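Local coordinates for protein glycoside Hydrolase (Bacteroides uniformis, PDB 5TA0) that probably hydrolyses agarose as a family 86 glycoside hydrolase of a human gut symbiont, and holds a neoagarooctaose chain in this engineered form, at residues V91-K96 against F142-P147; R178-Y183 against A231-F236. One frame throughout, in Å; residues are numbered along the deposited sequence.

Contact 1 (V91-K96 against F142-P147)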
# COMPACT_ATOMS: atom_id res chain seq x y z
N VAL A 91 27.30 3.68 2.02
CA VAL A 91 28.22 3.02 2.94
C VAL A 91 28.66 1.68 2.38
O VAL A 91 29.86 1.39 2.33
CB VAL A 91 27.62 2.88 4.35
CG1 VAL A 91 28.50 1.99 5.22
CG2 VAL A 91 27.43 4.27 4.96
N LEU A 92 27.72 0.84 1.91
CA LEU A 92 28.11 -0.43 1.32
C LEU A 92 29.06 -0.31 0.13
O LEU A 92 30.01 -1.08 0.00
CB LEU A 92 26.87 -1.23 0.88
CG LEU A 92 27.14 -2.62 0.28
CD1 LEU A 92 27.93 -3.51 1.23
CD2 LEU A 92 25.81 -3.28 -0.07
N ARG A 93 28.81 0.66 -0.73
CA ARG A 93 29.62 0.80 -1.93
C ARG A 93 31.02 1.33 -1.67
O ARG A 93 31.89 1.19 -2.53
CB ARG A 93 28.92 1.68 -2.95
CG ARG A 93 27.69 1.03 -3.55
CD ARG A 93 27.30 1.74 -4.83
NE ARG A 93 28.06 1.25 -5.95
CZ ARG A 93 28.35 1.97 -7.04
NH1 ARG A 93 29.04 1.41 -8.01
NH2 ARG A 93 27.97 3.23 -7.15
N ASN A 94 31.24 1.92 -0.49
CA ASN A 94 32.54 2.50 -0.14
C ASN A 94 33.28 1.85 0.99
O ASN A 94 34.44 2.18 1.18
CB ASN A 94 32.35 3.99 0.17
CG ASN A 94 31.96 4.78 -1.06
OD1 ASN A 94 30.76 5.00 -1.35
ND2 ASN A 94 32.93 5.14 -1.83
N VAL A 95 32.66 0.95 1.74
CA VAL A 95 33.34 0.33 2.89
C VAL A 95 34.45 -0.62 2.44
O VAL A 95 34.33 -1.35 1.46
CB VAL A 95 32.30 -0.33 3.82
CG1 VAL A 95 31.66 -1.58 3.20
CG2 VAL A 95 32.90 -0.63 5.19
N LYS A 96 35.54 -0.63 3.20
CA LYS A 96 36.64 -1.50 2.89
C LYS A 96 36.28 -2.95 3.26
O LYS A 96 35.38 -3.19 4.08
CB LYS A 96 37.90 -1.04 3.61
CG LYS A 96 38.45 0.23 2.98
CD LYS A 96 39.48 0.95 3.85
CE LYS A 96 40.79 0.19 3.94
NZ LYS A 96 41.60 0.05 2.70
N PHE A 142 18.90 -3.33 -4.63
CA PHE A 142 19.31 -4.65 -5.05
C PHE A 142 20.84 -4.84 -5.11
O PHE A 142 21.35 -5.86 -4.64
CB PHE A 142 18.70 -5.00 -6.41
CG PHE A 142 19.05 -6.40 -6.86
CD1 PHE A 142 20.09 -6.63 -7.76
CD2 PHE A 142 18.40 -7.49 -6.31
CE1 PHE A 142 20.43 -7.93 -8.12
CE2 PHE A 142 18.75 -8.77 -6.66
CZ PHE A 142 19.75 -8.99 -7.58
N SER A 143 21.54 -3.86 -5.67
CA SER A 143 22.98 -3.98 -5.95
C SER A 143 23.74 -2.95 -5.15
O SER A 143 23.29 -1.81 -5.07
CB SER A 143 23.20 -3.72 -7.43
OG SER A 143 24.55 -3.94 -7.78
N PRO A 144 24.89 -3.28 -4.55
CA PRO A 144 25.56 -4.57 -4.63
C PRO A 144 25.22 -5.53 -3.47
O PRO A 144 25.89 -6.52 -3.26
CB PRO A 144 27.04 -4.15 -4.61
CG PRO A 144 27.04 -2.95 -3.73
CD PRO A 144 25.74 -2.25 -3.93
N PHE A 145 24.14 -5.25 -2.74
CA PHE A 145 23.74 -6.04 -1.56
C PHE A 145 23.47 -7.51 -1.89
O PHE A 145 23.87 -8.39 -1.12
CB PHE A 145 22.50 -5.39 -0.90
CG PHE A 145 22.07 -6.05 0.39
CD1 PHE A 145 22.84 -5.94 1.53
CD2 PHE A 145 20.90 -6.76 0.45
CE1 PHE A 145 22.42 -6.52 2.73
CE2 PHE A 145 20.48 -7.34 1.65
CZ PHE A 145 21.25 -7.22 2.78
N TYR A 146 22.80 -7.80 -3.00
CA TYR A 146 22.54 -9.20 -3.38
C TYR A 146 23.87 -9.80 -3.88
O TYR A 146 24.48 -9.23 -4.76
CB TYR A 146 21.50 -9.36 -4.46
CG TYR A 146 21.01 -10.78 -4.61
CD1 TYR A 146 20.30 -11.39 -3.58
CD2 TYR A 146 21.26 -11.54 -5.74
CE1 TYR A 146 19.82 -12.68 -3.71
CE2 TYR A 146 20.77 -12.83 -5.87
CZ TYR A 146 20.05 -13.39 -4.84
OH TYR A 146 19.56 -14.68 -4.92
N PRO A 147 24.31 -10.90 -3.27
CA PRO A 147 25.69 -11.35 -3.55
C PRO A 147 25.77 -12.19 -4.82
O PRO A 147 25.83 -13.42 -4.75
CB PRO A 147 26.07 -12.10 -2.26
CG PRO A 147 24.78 -12.58 -1.70
CD PRO A 147 23.72 -11.60 -2.12

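Contact 2 (R178-Y183 against A231-F236)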
# COMPACT_ATOMS: atom_id res chain seq x y z
N ARG A 178 25.29 -4.93 11.25
CA ARG A 178 26.30 -4.02 11.80
C ARG A 178 25.96 -2.58 11.46
O ARG A 178 26.10 -1.69 12.28
CB ARG A 178 27.70 -4.36 11.34
CG ARG A 178 28.28 -5.63 11.93
CD ARG A 178 29.71 -5.78 11.43
NE ARG A 178 30.36 -6.92 12.05
CZ ARG A 178 30.83 -6.95 13.29
NH1 ARG A 178 30.79 -5.87 14.04
NH2 ARG A 178 31.34 -8.08 13.76
N TYR A 179 25.51 -2.34 10.23
CA TYR A 179 25.14 -0.98 9.84
C TYR A 179 24.11 -0.41 10.80
O TYR A 179 24.23 0.74 11.29
CB TYR A 179 24.56 -0.99 8.40
CG TYR A 179 24.12 0.38 7.93
CD1 TYR A 179 22.83 0.83 8.18
CD2 TYR A 179 25.02 1.22 7.31
CE1 TYR A 179 22.44 2.11 7.81
CE2 TYR A 179 24.63 2.49 6.89
CZ TYR A 179 23.35 2.94 7.16
OH TYR A 179 22.95 4.19 6.78
N ILE A 180 23.05 -1.16 11.04
CA ILE A 180 21.95 -0.72 11.90
C ILE A 180 22.50 -0.43 13.31
O ILE A 180 22.23 0.63 13.89
CB ILE A 180 20.80 -1.74 11.94
CG1 ILE A 180 20.14 -1.89 10.56
CG2 ILE A 180 19.75 -1.37 12.98
CD1 ILE A 180 19.42 -3.21 10.39
N LYS A 181 23.31 -1.35 13.83
CA LYS A 181 23.84 -1.21 15.19
C LYS A 181 24.77 -0.01 15.33
O LYS A 181 24.75 0.67 16.36
CB LYS A 181 24.59 -2.49 15.53
CG LYS A 181 25.22 -2.49 16.92
CD LYS A 181 25.84 -3.85 17.20
CE LYS A 181 26.58 -3.91 18.55
NZ LYS A 181 27.84 -3.13 18.58
N GLU A 182 25.59 0.24 14.31
CA GLU A 182 26.64 1.28 14.37
C GLU A 182 26.10 2.67 14.08
O GLU A 182 26.49 3.65 14.73
CB GLU A 182 27.78 0.98 13.38
CG GLU A 182 28.56 -0.32 13.62
CD GLU A 182 29.50 -0.30 14.80
OE1 GLU A 182 29.57 0.69 15.55
OE2 GLU A 182 30.19 -1.34 14.94
N TYR A 183 25.19 2.81 13.12
CA TYR A 183 24.73 4.13 12.72
C TYR A 183 23.64 4.70 13.65
O TYR A 183 23.72 5.87 14.03
CB TYR A 183 24.22 4.09 11.27
CG TYR A 183 23.56 5.40 10.89
CD1 TYR A 183 24.28 6.59 10.92
CD2 TYR A 183 22.19 5.48 10.61
CE1 TYR A 183 23.68 7.80 10.65
CE2 TYR A 183 21.58 6.70 10.33
CZ TYR A 183 22.34 7.86 10.36
OH TYR A 183 21.77 9.10 10.14
N ALA A 231 18.08 -13.38 10.18
CA ALA A 231 18.84 -13.93 11.32
C ALA A 231 20.06 -13.07 11.65
O ALA A 231 20.37 -12.84 12.82
CB ALA A 231 19.24 -15.35 11.05
N GLN A 232 20.76 -12.59 10.62
CA GLN A 232 21.93 -11.73 10.86
C GLN A 232 21.54 -10.36 11.41
O GLN A 232 22.20 -9.85 12.32
CB GLN A 232 22.74 -11.56 9.58
CG GLN A 232 23.45 -12.82 9.12
CD GLN A 232 24.65 -13.17 9.97
OE1 GLN A 232 25.79 -12.92 9.57
NE2 GLN A 232 24.42 -13.74 11.14
N VAL A 233 20.47 -9.76 10.90
CA VAL A 233 20.03 -8.48 11.42
C VAL A 233 19.68 -8.62 12.91
O VAL A 233 20.07 -7.77 13.71
CB VAL A 233 18.83 -7.91 10.62
CG1 VAL A 233 18.15 -6.75 11.34
CG2 VAL A 233 19.30 -7.45 9.23
N LYS A 234 18.96 -9.69 13.25
CA LYS A 234 18.51 -9.93 14.63
C LYS A 234 19.67 -10.34 15.56
O LYS A 234 19.62 -10.04 16.77
CB LYS A 234 17.38 -10.96 14.64
CG LYS A 234 16.08 -10.42 14.03
CD LYS A 234 15.06 -11.52 13.82
CE LYS A 234 13.83 -11.03 13.07
NZ LYS A 234 13.08 -10.06 13.89
N LYS A 235 20.70 -11.00 15.03
CA LYS A 235 21.93 -11.27 15.82
C LYS A 235 22.50 -9.96 16.39
O LYS A 235 22.87 -9.88 17.58
CB LYS A 235 22.98 -11.96 14.95
CG LYS A 235 24.37 -12.14 15.55
CD LYS A 235 25.34 -12.81 14.56
CE LYS A 235 26.79 -12.71 15.03
NZ LYS A 235 27.73 -13.42 14.12
N PHE A 236 22.57 -8.93 15.57
CA PHE A 236 23.08 -7.64 16.00
C PHE A 236 22.06 -6.71 16.62
O PHE A 236 22.43 -5.80 17.36
CB PHE A 236 23.81 -6.95 14.83
CG PHE A 236 25.07 -7.67 14.43
CD1 PHE A 236 25.07 -8.62 13.45
CD2 PHE A 236 26.28 -7.38 15.07
CE1 PHE A 236 26.22 -9.29 13.08
CE2 PHE A 236 27.43 -8.06 14.72
CZ PHE A 236 27.41 -9.01 13.73

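Contact 1 (V91-K96 against F142-P147)
L92 reaches end-on toward the P144 ring, its methyl against CG, between the end of helix 86-94 and the loop 142-147. CD2 of L92 lies 3.9 Å from CG of P144. The same methyl continues past the ring onto the next residue. CD2 of L92 comes 3.7 Å from the backbone N of F145 and 4.0 Å from CB of F145. CG of L92 stands opposite its own backbone N (chi1 -178°), and this carries the isobutyl group out from the helix toward the loop. CD2 of L92 lies at the edge of the F145 ring, near its plane, not over a face. R93 comes to P144 from another direction, and the two side chains cross at about a right angle. CG of R93 packs 3.8 Å from CD of P144. Both neighbours reach both of these proline carbons, the leucine nearest CG and the arginine nearest CD. The side-chain contacts are apolar, the leucine methyl also lies against the F145 backbone, and no hydrogen bond joins the two segments.

The peptide bond between S143 and P144 is cis. Within the loop, N of Y146 donates to O of F142 at 2.9 Å, which closes the turn around P144 and F145. On the helix side, V91 O accepts from both N94 N and V95 N as the helix ends. F145 O is hydrogen-bonded to S172 OG, and L92 also packs on F175, so helix 170-183 borders the contact.

Helix 86-94 and loop 142-147 follow two neighbouring parallel strands, 80-84 and 134-140. The contact joins connections beyond the C-terminal ends of those strands, the end at which barrel glycoside hydrolases of this kind typically carry the active site.

Contact 2 (R178-Y183 against A231-F236)
Helix segments 178-183 and 231-236 run nearly side by side in the same direction, with axes 9.0 Å apart at closest approach and 28° between them. F236 makes the largest share of the contact. CG of R178 sits over one face of its ring, 4.0 Å from the ring centroid, in a CH-pi contact. CG of R178 is anti to its carbonyl carbon (chi1 -71°), and the chain runs extended from there to NE. The guanidinium then also borders the ring: CE2 of F236 lies 3.8 Å above the centre of one guanidinium face. The two planes are 53° apart, so this is not a parallel stack. NE of R178 forms a salt bridge with E174, one turn earlier on its own helix, which probably steadies the group beside the ring.

K181 reaches the same ring at its edge, with its CD 4.1 Å from CD2 of F236. Deeper in, CD1 of I180 packs 3.9 Å from CG1 of V233, where the two side chains cross at about a right angle. Both are buried, while K181 is exposed.

The segments belong to helices 170-183 and 219-236, which follow the adjacent parallel strands 134-140 and 197-199 of the barrel. Y179 packs on helices 86-94 and 107-123, and E182 on helix 107-123.

Helix 170-183 supplies one side of contact 2 and borders contact 1. The centres of the two contacts are 15 Å apart, and they touch directly where CG2 of V91 packs 3.8 Å from CE2 of Y179. The contacts follow one another along the chain. Contact 1 joins connections beyond the strand ends, whereas contact 2 joins two helices packed outside the parallel sheet. The R93 side chain of contact 1 comes within about 8 Å of a bound galactose unit of the glycan, too far to touch it. A sulfate, probably from the crystallisation liquor, lies about 4 Å from that side chain.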